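Local atomic coordinates of rhizavidin (Rhizobium etli, PDB entry 3EW1), a protein that binds biotin with high affinity as a dimeric member of the avidin family. Residues 19-24 and 119-124. Numbering follows the deposited sequence.
Sequences WQNQSG and DTFQYV
Q22 reaches across to the start of segment 119-124 and grips it with both ends of its amide. OE1 of Q22 accepts a nearly straight bond from the backbone N of T120 at 2.8 Å, while NE2 of Q22 donates a hydrogen bond to D119 OD1 at 2.9 Å, meeting the carboxylate from above its plane. A bend at chi2 (-68°) curls the chain of Q22 back so that its amide can span these two sites. The other carboxylate oxygen, D119 OD2, lies 3.0 Å from N21 ND2, but that bond is weak and bent; W85 NE1 also donates to OD2. With alanine at D119, Q22 NE2 and W85 NE1 would probably lose their acceptor, and the weak hold on N21 ND2 would go with it. N21 and D119 both belong to the biotin site, and here the first and last strands of the avidin beta-barrel meet antiparallel, closing it. Q20 and Q122 form the hydrogen-bonded pair, Q20 N to Q122 O at 2.9 Å. N21 keeps its amide alongside the F121 ring, with CB of N21 over the ring face, 3.8 Å from the centroid; N21 OD1 accepts from S23 N, an Asx turn, and also from S25 N. Farther along, Y123 sets its CB over the six-membered ring of W19 and then presents its ring edge to that indole face, the planes 78° apart.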
ATOM      1  N   TRP B  19      16.630   2.024   2.692  1.00 20.96           N
ATOM      2  CA  TRP B  19      16.521   2.530   1.333  1.00 21.11           C
ATOM      3  C   TRP B  19      16.495   4.046   1.374  1.00 20.81           C
ATOM      4  O   TRP B  19      15.986   4.649   2.359  1.00 20.76           O
ATOM      5  CB  TRP B  19      15.238   1.998   0.674  1.00 21.27           C
ATOM      6  CG  TRP B  19      15.161   0.513   0.735  1.00 20.43           C
ATOM      7  CD1 TRP B  19      14.722  -0.233   1.779  1.00 20.42           C
ATOM      8  CD2 TRP B  19      15.584  -0.432  -0.273  1.00 20.34           C
ATOM      9  NE1 TRP B  19      14.817  -1.569   1.491  1.00 19.77           N
ATOM     10  CE2 TRP B  19      15.365  -1.717   0.245  1.00 20.45           C
ATOM     11  CE3 TRP B  19      16.104  -0.306  -1.570  1.00 20.74           C
ATOM     12  CZ2 TRP B  19      15.645  -2.871  -0.461  1.00 20.16           C
ATOM     13  CZ3 TRP B  19      16.394  -1.461  -2.279  1.00 19.24           C
ATOM     14  CH2 TRP B  19      16.171  -2.733  -1.727  1.00 20.40           C
ATOM     15  N   GLN B  20      17.075   4.660   0.342  1.00 20.50           N
ATOM     16  CA  GLN B  20      17.077   6.115   0.165  1.00 20.41           C
ATOM     17  C   GLN B  20      16.622   6.462  -1.244  1.00 20.76           C
ATOM     18  O   GLN B  20      17.161   5.907  -2.215  1.00 20.01           O
ATOM     19  CB  GLN B  20      18.482   6.675   0.394  1.00 21.28           C
ATOM     20  CG  GLN B  20      18.515   8.180   0.344  1.00 24.09           C
ATOM     21  CD  GLN B  20      19.920   8.710   0.243  1.00 28.71           C
ATOM     22  OE1 GLN B  20      20.314   9.569   1.019  1.00 30.88           O
ATOM     23  NE2 GLN B  20      20.690   8.193  -0.722  1.00 29.52           N
ATOM     24  N   ASN B  21      15.641   7.351  -1.404  1.00 20.71           N
ATOM     25  CA  ASN B  21      15.281   7.787  -2.767  1.00 21.58           C
ATOM     26  C   ASN B  21      16.082   9.012  -3.225  1.00 22.36           C
ATOM     27  O   ASN B  21      16.913   9.537  -2.478  1.00 20.80           O
ATOM     28  CB  ASN B  21      13.761   7.952  -2.991  1.00 22.09           C
ATOM     29  CG  ASN B  21      13.177   9.188  -2.323  1.00 21.05           C
ATOM     30  OD1 ASN B  21      13.881  10.102  -1.932  1.00 18.83           O
ATOM     31  ND2 ASN B  21      11.850   9.199  -2.163  1.00 20.20           N
ATOM     32  N   GLN B  22      15.835   9.435  -4.462  1.00 23.40           N
ATOM     33  CA  GLN B  22      16.556  10.545  -5.079  1.00 25.69           C
ATOM     34  C   GLN B  22      16.349  11.915  -4.419  1.00 26.62           C
ATOM     35  O   GLN B  22      17.098  12.878  -4.708  1.00 26.65           O
ATOM     36  CB  GLN B  22      16.214  10.589  -6.575  1.00 25.43           C
ATOM     37  CG  GLN B  22      14.829  11.175  -6.928  1.00 28.57           C
ATOM     38  CD  GLN B  22      13.634  10.291  -6.475  1.00 29.79           C
ATOM     39  OE1 GLN B  22      13.685   9.066  -6.554  1.00 27.92           O
ATOM     40  NE2 GLN B  22      12.568  10.928  -6.020  1.00 31.92           N
ATOM     41  N   SER B  23      15.329  12.010  -3.558  1.00 26.91           N
ATOM     42  CA  SER B  23      14.993  13.250  -2.863  1.00 27.54           C
ATOM     43  C   SER B  23      15.577  13.259  -1.474  1.00 27.07           C
ATOM     44  O   SER B  23      15.444  14.260  -0.714  1.00 28.44           O
ATOM     45  CB  SER B  23      13.476  13.395  -2.749  1.00 28.98           C
ATOM     46  OG  SER B  23      12.853  13.383  -4.011  1.00 32.16           O
ATOM     47  N   GLY B  24      16.195  12.139  -1.108  1.00 26.22           N
ATOM     48  CA  GLY B  24      16.815  12.027   0.201  1.00 25.09           C
ATOM     49  C   GLY B  24      15.895  11.413   1.238  1.00 23.66           C
ATOM     50  O   GLY B  24      16.280  11.232   2.395  1.00 23.81           O
ATOM     51  N   ASP B 119       9.584   7.697  -7.900  1.00 23.03           N
ATOM     52  CA  ASP B 119      10.704   7.647  -6.957  1.00 21.85           C
ATOM     53  C   ASP B 119      11.473   6.376  -7.249  1.00 22.05           C
ATOM     54  O   ASP B 119      10.868   5.346  -7.519  1.00 20.67           O
ATOM     55  CB  ASP B 119      10.229   7.501  -5.510  1.00 21.57           C
ATOM     56  CG  ASP B 119       9.805   8.785  -4.878  1.00 22.71           C
ATOM     57  OD1 ASP B 119       9.937   9.873  -5.465  1.00 24.86           O
ATOM     58  OD2 ASP B 119       9.300   8.699  -3.740  1.00 21.36           O
ATOM     59  N   THR B 120      12.801   6.450  -7.148  1.00 20.97           N
ATOM     60  CA  THR B 120      13.651   5.268  -7.181  1.00 22.14           C
ATOM     61  C   THR B 120      14.478   5.236  -5.909  1.00 21.40           C
ATOM     62  O   THR B 120      15.206   6.195  -5.621  1.00 22.42           O
ATOM     63  CB  THR B 120      14.585   5.283  -8.427  1.00 22.56           C
ATOM     64  OG1 THR B 120      13.769   5.205  -9.592  1.00 24.83           O
ATOM     65  CG2 THR B 120      15.591   4.085  -8.422  1.00 23.31           C
ATOM     66  N   PHE B 121      14.387   4.115  -5.189  1.00 18.94           N
ATOM     67  CA  PHE B 121      15.039   3.910  -3.907  1.00 19.25           C
ATOM     68  C   PHE B 121      16.286   3.057  -4.084  1.00 20.25           C
ATOM     69  O   PHE B 121      16.176   1.989  -4.655  1.00 21.67           O
ATOM     70  CB  PHE B 121      14.057   3.176  -2.956  1.00 20.29           C
ATOM     71  CG  PHE B 121      12.873   4.004  -2.549  1.00 19.58           C
ATOM     72  CD1 PHE B 121      11.709   4.053  -3.344  1.00 15.94           C
ATOM     73  CD2 PHE B 121      12.930   4.784  -1.426  1.00 17.10           C
ATOM     74  CE1 PHE B 121      10.582   4.834  -2.962  1.00 17.60           C
ATOM     75  CE2 PHE B 121      11.784   5.565  -1.039  1.00 16.17           C
ATOM     76  CZ  PHE B 121      10.666   5.593  -1.846  1.00 18.13           C
ATOM     77  N   GLN B 122      17.420   3.500  -3.524  1.00 20.48           N
ATOM     78  CA  GLN B 122      18.642   2.692  -3.504  1.00 20.98           C
ATOM     79  C   GLN B 122      18.805   1.998  -2.163  1.00 20.14           C
ATOM     80  O   GLN B 122      18.544   2.606  -1.101  1.00 19.19           O
ATOM     81  CB  GLN B 122      19.876   3.590  -3.708  1.00 21.19           C
ATOM     82  CG  GLN B 122      19.825   4.380  -4.970  1.00 25.18           C
ATOM     83  CD  GLN B 122      19.748   3.535  -6.225  1.00 28.51           C
ATOM     84  OE1 GLN B 122      20.411   2.503  -6.346  1.00 32.00           O
ATOM     85  NE2 GLN B 122      18.940   3.975  -7.173  1.00 31.89           N
ATOM     86  N   TYR B 123      19.254   0.744  -2.190  1.00 20.98           N
ATOM     87  CA  TYR B 123      19.542   0.007  -0.986  1.00 20.70           C
ATOM     88  C   TYR B 123      20.664   0.705  -0.232  1.00 21.75           C
ATOM     89  O   TYR B 123      21.652   1.153  -0.851  1.00 21.86           O
ATOM     90  CB  TYR B 123      19.922  -1.447  -1.327  1.00 21.67           C
ATOM     91  CG  TYR B 123      20.425  -2.216  -0.152  1.00 22.60           C
ATOM     92  CD1 TYR B 123      21.799  -2.360   0.075  1.00 22.02           C
ATOM     93  CD2 TYR B 123      19.535  -2.767   0.774  1.00 21.11           C
ATOM     94  CE1 TYR B 123      22.272  -3.056   1.161  1.00 22.58           C
ATOM     95  CE2 TYR B 123      19.991  -3.464   1.885  1.00 20.62           C
ATOM     96  CZ  TYR B 123      21.368  -3.599   2.085  1.00 20.29           C
ATOM     97  OH  TYR B 123      21.838  -4.315   3.199  1.00 22.20           O
ATOM     98  N   VAL B 124      20.514   0.784   1.092  1.00 21.41           N
ATOM     99  CA  VAL B 124      21.498   1.380   1.996  1.00 22.74           C
ATOM    100  C   VAL B 124      22.036   0.309   2.953  1.00 23.53           C
ATOM    101  O   VAL B 124      21.289  -0.236   3.748  1.00 23.31           O
ATOM    102  CB  VAL B 124      20.823   2.544   2.788  1.00 23.52           C
ATOM    103  CG1 VAL B 124      21.721   3.069   3.898  1.00 25.89           C
ATOM    104  CG2 VAL B 124      20.407   3.644   1.839  1.00 23.87           C
TER
HETATM  105  O   HOH W   1       9.894  12.833  -4.608  1.00 47.83           O